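Local coordinates for protein Alpha/beta hydrolase (Enterobacter asburiae, PDB 6KMO) that probably hydrolyses carboxylic esters, as an esterase or lipase of the alpha/beta hydrolase fold, at residues 186-189 and 190-194; 157-160 and 161-165. The protein carries 2 engineered substitutions. All coordinates share one frame; numbering follows the deposited sequence. Where two conformers were deposited one is given.

Contact 1 of 2, residues 186-189 and 190-194; sequences VASV and ALQAK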
ATOM      1  N   VAL A 186      13.530 -13.023  -5.902  1.00  5.22           N
ATOM      2  CA  VAL A 186      14.094 -11.696  -5.643  1.00  5.57           C
ATOM      3  C   VAL A 186      15.070 -11.764  -4.470  1.00  5.88           C
ATOM      4  O   VAL A 186      16.215 -11.297  -4.550  1.00  6.42           O
ATOM      5  CB  VAL A 186      12.969 -10.680  -5.361  1.00  5.11           C
ATOM      6  CG1 VAL A 186      13.538  -9.401  -4.719  1.00  6.77           C
ATOM      7  CG2 VAL A 186      12.193 -10.346  -6.633  1.00  6.40           C
ATOM      8  N   ALA A 187      14.607 -12.306  -3.341  1.00  5.54           N
ATOM      9  CA  ALA A 187      15.472 -12.421  -2.171  1.00  6.12           C
ATOM     10  C   ALA A 187      16.689 -13.296  -2.456  1.00  6.97           C
ATOM     11  O   ALA A 187      17.808 -12.972  -2.031  1.00  6.42           O
ATOM     12  CB  ALA A 187      14.672 -12.974  -0.984  1.00  6.83           C
ATOM     13  N   SER A 188      16.497 -14.393  -3.188  0.67  6.17           N
ATOM     14  CA  SER A 188      17.595 -15.309  -3.471  0.67  5.84           C
ATOM     15  C   SER A 188      18.665 -14.634  -4.312  0.67  6.74           C
ATOM     16  O   SER A 188      19.869 -14.827  -4.084  0.67  7.22           O
ATOM     17  CB  SER A 188      17.025 -16.521  -4.193  0.67  8.58           C
ATOM     18  OG  SER A 188      17.962 -17.563  -4.236  0.67  8.16           O
ATOM     19  N   VAL A 189      18.253 -13.854  -5.308  1.00  6.65           N
ATOM     20  CA  VAL A 189      19.208 -13.146  -6.157  1.00  6.85           C
ATOM     21  C   VAL A 189      19.900 -12.050  -5.368  1.00  6.24           C
ATOM     22  O   VAL A 189      21.113 -11.859  -5.485  1.00  6.61           O
ATOM     23  CB  VAL A 189      18.501 -12.610  -7.412  1.00  5.80           C
ATOM     24  CG1 VAL A 189      19.395 -11.624  -8.182  1.00  8.13           C
ATOM     25  CG2 VAL A 189      18.109 -13.762  -8.313  1.00  6.22           C
ATOM     26  N   ALA A 190      19.155 -11.321  -4.538  1.00  6.48           N
ATOM     27  CA  ALA A 190      19.771 -10.285  -3.719  1.00  6.75           C
ATOM     28  C   ALA A 190      20.813 -10.871  -2.765  1.00  7.19           C
ATOM     29  O   ALA A 190      21.880 -10.274  -2.559  1.00  7.06           O
ATOM     30  CB  ALA A 190      18.705  -9.499  -2.955  1.00  6.94           C
ATOM     31  N   LEU A 191      20.534 -12.033  -2.178  1.00  6.54           N
ATOM     32  CA  LEU A 191      21.481 -12.645  -1.243  1.00  7.16           C
ATOM     33  C   LEU A 191      22.699 -13.200  -1.974  1.00  7.95           C
ATOM     34  O   LEU A 191      23.822 -13.125  -1.461  1.00  8.47           O
ATOM     35  CB  LEU A 191      20.783 -13.718  -0.418  1.00  6.43           C
ATOM     36  CG  LEU A 191      19.776 -13.208   0.620  1.00  6.80           C
ATOM     37  CD1 LEU A 191      18.877 -14.317   1.111  1.00  6.94           C
ATOM     38  CD2 LEU A 191      20.484 -12.509   1.772  1.00  8.32           C
ATOM     39  N   GLN A 192      22.520 -13.734  -3.182  1.00  7.23           N
ATOM     40  CA  GLN A 192      23.684 -14.113  -3.979  1.00  7.38           C
ATOM     41  C   GLN A 192      24.516 -12.881  -4.319  1.00  8.81           C
ATOM     42  O   GLN A 192      25.747 -12.902  -4.204  1.00  8.71           O
ATOM     43  CB  GLN A 192      23.238 -14.798  -5.268  1.00  7.66           C
ATOM     44  CG  GLN A 192      22.723 -16.209  -5.092  1.00  8.52           C
ATOM     45  CD  GLN A 192      22.195 -16.760  -6.390  1.00  8.95           C
ATOM     46  OE1 GLN A 192      22.959 -17.190  -7.246  1.00  9.49           O
ATOM     47  NE2 GLN A 192      20.885 -16.713  -6.565  1.00  7.74           N
ATOM     48  N   ALA A 193      23.872 -11.801  -4.747  1.00  8.36           N
ATOM     49  CA  ALA A 193      24.607 -10.585  -5.090  1.00  8.47           C
ATOM     50  C   ALA A 193      25.400 -10.058  -3.900  1.00 10.96           C
ATOM     51  O   ALA A 193      26.529  -9.581  -4.063  1.00 11.54           O
ATOM     52  CB  ALA A 193      23.653  -9.529  -5.645  1.00  8.01           C
ATOM     53  N   LYS A 194      24.848 -10.156  -2.694  0.58  9.37           N
ATOM     54  CA  LYS A 194      25.601  -9.731  -1.519  0.58 10.64           C
ATOM     55  C   LYS A 194      26.815 -10.623  -1.310  0.58 11.31           C
ATOM     56  O   LYS A 194      27.930 -10.136  -1.094  0.58 13.18           O
ATOM     57  CB  LYS A 194      24.703  -9.726  -0.284  0.58 12.94           C
ATOM     58  CG  LYS A 194      25.437  -9.351   1.001  0.58 15.23           C
ATOM     59  CD  LYS A 194      24.498  -8.738   2.035  0.58 21.14           C
ATOM     60  CE  LYS A 194      23.397  -9.702   2.445  0.58 20.37           C
ATOM     61  NZ  LYS A 194      23.930 -10.956   3.050  0.58 20.20           N
TER
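Gln192 CG stands beside its own backbone N (chi1 -74°) and the chain runs extended beyond it, which lays the side chain back over the preceding turn of helix toward Ser188. Gln192 CG comes to 3.3 Å from Ser188 O, and the amide nitrogen NE2 reaches the same oxygen at 3.3 Å in a weak hydrogen bond. Ser188 O also accepts the regular helical bond from Gln192 N at 3.0 Å, so it takes one firm bond and one weak one from Gln192. In the conformer given, Ser188 OG lies 3.8 Å from Gln192 NE2 and is bonded to Leu252 O in a loop, while NE2 has a further acceptor in Ile150 O of helix 148-163.

On another side of the helix Leu191 folds back in a similar way, placing CG 3.3 Å from Ala187 O, the acceptor of the backbone bond from Leu191 N. The main-chain bonds from Ala190 N to Val186 O and from Ala193 N to Val189 O, the latter 2.9 Å long, complete an unbroken run of alpha-helical i to i+4 pairing. All eight touching residues are buried, and the methyls of Ala187 and Ala190 both pack on Phe266.

The helix 181-195 belongs to a beta-alpha-beta crossover between strands 174-179 and 203-207. Val186, Ala187 and Ala190 pack on Met206 and Asn204 of strand 203-207, Val186 and Val189 also meet Phe105 of strand 99-105, and Ser188, Val189 and Gln192 face helix 148-163.

Contact 2 of 2, residues 157-160 and 161-165; sequences TKWV and AEHGQ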
ATOM      1  N   THR A 157      20.683 -11.460 -14.060  1.00  5.99           N
ATOM      2  CA  THR A 157      20.783 -10.165 -13.400  1.00  6.26           C
ATOM      3  C   THR A 157      22.164  -9.565 -13.605  1.00  8.24           C
ATOM      4  O   THR A 157      22.303  -8.379 -13.955  1.00  6.97           O
ATOM      5  CB  THR A 157      20.480 -10.348 -11.906  1.00  6.76           C
ATOM      6  OG1 THR A 157      19.130 -10.842 -11.733  1.00  7.29           O
ATOM      7  CG2 THR A 157      20.615  -9.049 -11.146  1.00  7.69           C
ATOM      8  N   LYS A 158      23.198 -10.376 -13.383  0.72  7.64           N
ATOM      9  CA  LYS A 158      24.568  -9.939 -13.632  0.72  8.75           C
ATOM     10  C   LYS A 158      24.750  -9.519 -15.084  0.72  9.18           C
ATOM     11  O   LYS A 158      25.411  -8.512 -15.368  0.72  9.59           O
ATOM     12  CB  LYS A 158      25.536 -11.061 -13.260  0.72 10.87           C
ATOM     13  CG  LYS A 158      26.995 -10.681 -13.343  0.72 16.67           C
ATOM     14  CD  LYS A 158      27.872 -11.770 -12.725  0.72 21.22           C
ATOM     15  CE  LYS A 158      29.319 -11.651 -13.196  0.72 26.63           C
ATOM     16  NZ  LYS A 158      29.428 -11.603 -14.684  0.72 30.84           N
ATOM     17  N   TRP A 159      24.160 -10.264 -16.016  1.00  8.17           N
ATOM     18  CA  TRP A 159      24.290  -9.932 -17.431  1.00  8.19           C
ATOM     19  C   TRP A 159      23.673  -8.571 -17.737  1.00 10.08           C
ATOM     20  O   TRP A 159      24.273  -7.736 -18.429  1.00  9.95           O
ATOM     21  CB  TRP A 159      23.685 -11.023 -18.317  1.00  7.98           C
ATOM     22  CG  TRP A 159      23.895 -10.727 -19.779  1.00  9.99           C
ATOM     23  CD1 TRP A 159      24.952 -11.135 -20.545  1.00 16.63           C
ATOM     24  CD2 TRP A 159      23.054  -9.948 -20.626  1.00 11.14           C
ATOM     25  NE1 TRP A 159      24.808 -10.662 -21.826  1.00 16.85           N
ATOM     26  CE2 TRP A 159      23.659  -9.925 -21.906  1.00 14.56           C
ATOM     27  CE3 TRP A 159      21.848  -9.270 -20.436  1.00 10.62           C
ATOM     28  CZ2 TRP A 159      23.097  -9.244 -22.982  1.00 15.60           C
ATOM     29  CZ3 TRP A 159      21.288  -8.597 -21.521  1.00 13.39           C
ATOM     30  CH2 TRP A 159      21.921  -8.589 -22.773  1.00 15.59           C
ATOM     31  N   VAL A 160      22.470  -8.317 -17.236  1.00  7.54           N
ATOM     32  CA  VAL A 160      21.848  -7.018 -17.476  1.00  7.55           C
ATOM     33  C   VAL A 160      22.680  -5.896 -16.865  1.00  7.60           C
ATOM     34  O   VAL A 160      22.836  -4.825 -17.463  1.00  8.26           O
ATOM     35  CB  VAL A 160      20.396  -7.009 -16.955  1.00  6.94           C
ATOM     36  CG1 VAL A 160      19.824  -5.616 -17.001  1.00  8.40           C
ATOM     37  CG2 VAL A 160      19.530  -7.966 -17.749  1.00  8.49           C
ATOM     38  N   ALA A 161      23.183  -6.094 -15.638  1.00  7.91           N
ATOM     39  CA  ALA A 161      23.988  -5.056 -15.017  1.00  9.09           C
ATOM     40  C   ALA A 161      25.195  -4.697 -15.876  1.00 10.17           C
ATOM     41  O   ALA A 161      25.551  -3.519 -15.989  1.00 12.17           O
ATOM     42  CB  ALA A 161      24.461  -5.522 -13.644  1.00  9.33           C
ATOM     43  N   GLU A 162      25.828  -5.690 -16.495  1.00 10.23           N
ATOM     44  CA  GLU A 162      27.080  -5.479 -17.213  1.00 11.63           C
ATOM     45  C   GLU A 162      26.868  -5.184 -18.690  1.00 16.49           C
ATOM     46  O   GLU A 162      27.691  -4.476 -19.290  1.00 19.55           O
ATOM     47  CB  GLU A 162      27.984  -6.703 -17.039  1.00 14.28           C
ATOM     48  CG  GLU A 162      28.425  -6.936 -15.584  1.00 19.58           C
ATOM     49  CD  GLU A 162      29.146  -8.258 -15.337  1.00 30.57           C
ATOM     50  OE1 GLU A 162      29.631  -8.440 -14.197  1.00 29.67           O
ATOM     51  OE2 GLU A 162      29.214  -9.109 -16.252  1.00 33.27           O
ATOM     52  N   HIS A 163      25.782  -5.677 -19.293  1.00  8.98           N
ATOM     53  CA  HIS A 163      25.577  -5.587 -20.739  1.00  9.99           C
ATOM     54  C   HIS A 163      24.244  -4.958 -21.119  1.00 10.44           C
ATOM     55  O   HIS A 163      23.790  -5.111 -22.261  1.00  9.67           O
ATOM     56  CB  HIS A 163      25.686  -6.966 -21.370  1.00 10.06           C
ATOM     57  CG  HIS A 163      26.971  -7.647 -21.063  1.00 14.61           C
ATOM     58  ND1 HIS A 163      28.149  -7.327 -21.703  1.00 22.93           N
ATOM     59  CD2 HIS A 163      27.277  -8.617 -20.168  1.00 16.14           C
ATOM     60  CE1 HIS A 163      29.123  -8.077 -21.221  1.00 21.43           C
ATOM     61  NE2 HIS A 163      28.621  -8.868 -20.291  1.00 22.78           N
ATOM     62  N   GLY A 164      23.613  -4.245 -20.193  1.00  9.26           N
ATOM     63  CA  GLY A 164      22.286  -3.710 -20.441  1.00 10.55           C
ATOM     64  C   GLY A 164      22.179  -2.818 -21.662  1.00  8.95           C
ATOM     65  O   GLY A 164      21.109  -2.713 -22.256  1.00  9.32           O
ATOM     66  N   GLN A 165      23.267  -2.155 -22.040  1.00 10.36           N
ATOM     67  CA  GLN A 165      23.237  -1.368 -23.275  1.00 11.23           C
ATOM     68  C   GLN A 165      22.744  -2.185 -24.466  1.00 10.57           C
ATOM     69  O   GLN A 165      22.085  -1.641 -25.364  1.00 10.02           O
ATOM     70  CB  GLN A 165      24.631  -0.808 -23.531  1.00 14.68           C
ATOM     71  CG  GLN A 165      24.770   0.095 -24.729  1.00 20.82           C
ATOM     72  CD  GLN A 165      26.230   0.368 -25.038  1.00 31.29           C
ATOM     73  OE1 GLN A 165      26.688   0.179 -26.167  1.00 31.91           O
ATOM     74  NE2 GLN A 165      26.972   0.801 -24.027  1.00 24.98           N
TER
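Trp159 and His163 meet one turn apart near the C-terminal end of helix 148-163, one of the helices packed on the central sheet of the alpha/beta hydrolase fold. His163 CB sits over one face of the indole, 3.9 Å from the centroid of the five-membered ring, in a CH-pi contact. His163 CD2 also hangs over that face, 3.4 Å from Trp159 CD1, while the far atoms of the imidazole lead away from it; the two ring planes are turned 32° apart. The indole is carried there with CG anti to the backbone N, while Val160 CG2 touches the ring edge in its plane. The backbone tightens the same turn: His163 N donates to Trp159 O at 2.7 Å, an oxygen that also receives a weak bond from Glu162 N.

The buried side faces the sheet. There Thr157 and Val160 are packed against Met103 and Leu174, Thr157 OG1 is held by Ala153 O, and Trp159 lies on Lys76 and Ile78 of strand 71-80. The outer, solvent side is looser and more polar. Glu162 is exposed and Lys158 partly so, and in the conformer given, one of two modelled states of Lys158, their long side chains join in a salt bridge spaced i to i+4. In this state Lys158 is extended until a final bend (chi4 -53°) swings its ammonium group to the carboxylate. Lys158 NZ reaches both oxygens, weakly at Glu162 OE1; it meets Glu162 OE2 at 3.0 Å on the syn side, 26° out of the carboxylate plane.

In the fold
Contact 2 comes first along the chain, on helix 148-163, and contact 1 follows on helix 181-195; strand 174-179 lies between them in sequence. Their centres are about 16 Å apart, on the same side of the chain's centre, and the two helices pack side by side, with Val189 CG1 3.6 Å from Thr157 OG1. Both contacts also reach strand 99-105 through Phe105, so a shared part of the sheet backs them. Contact 1 is buried, whereas contact 2 runs out toward the surface. A GxSxG pattern, Gly178 to Gly182, leads into helix 181-195 and is consistent with the nucleophile elbow of this fold; Val186 touches it, so contact 1 adjoins the probable nucleophile turn.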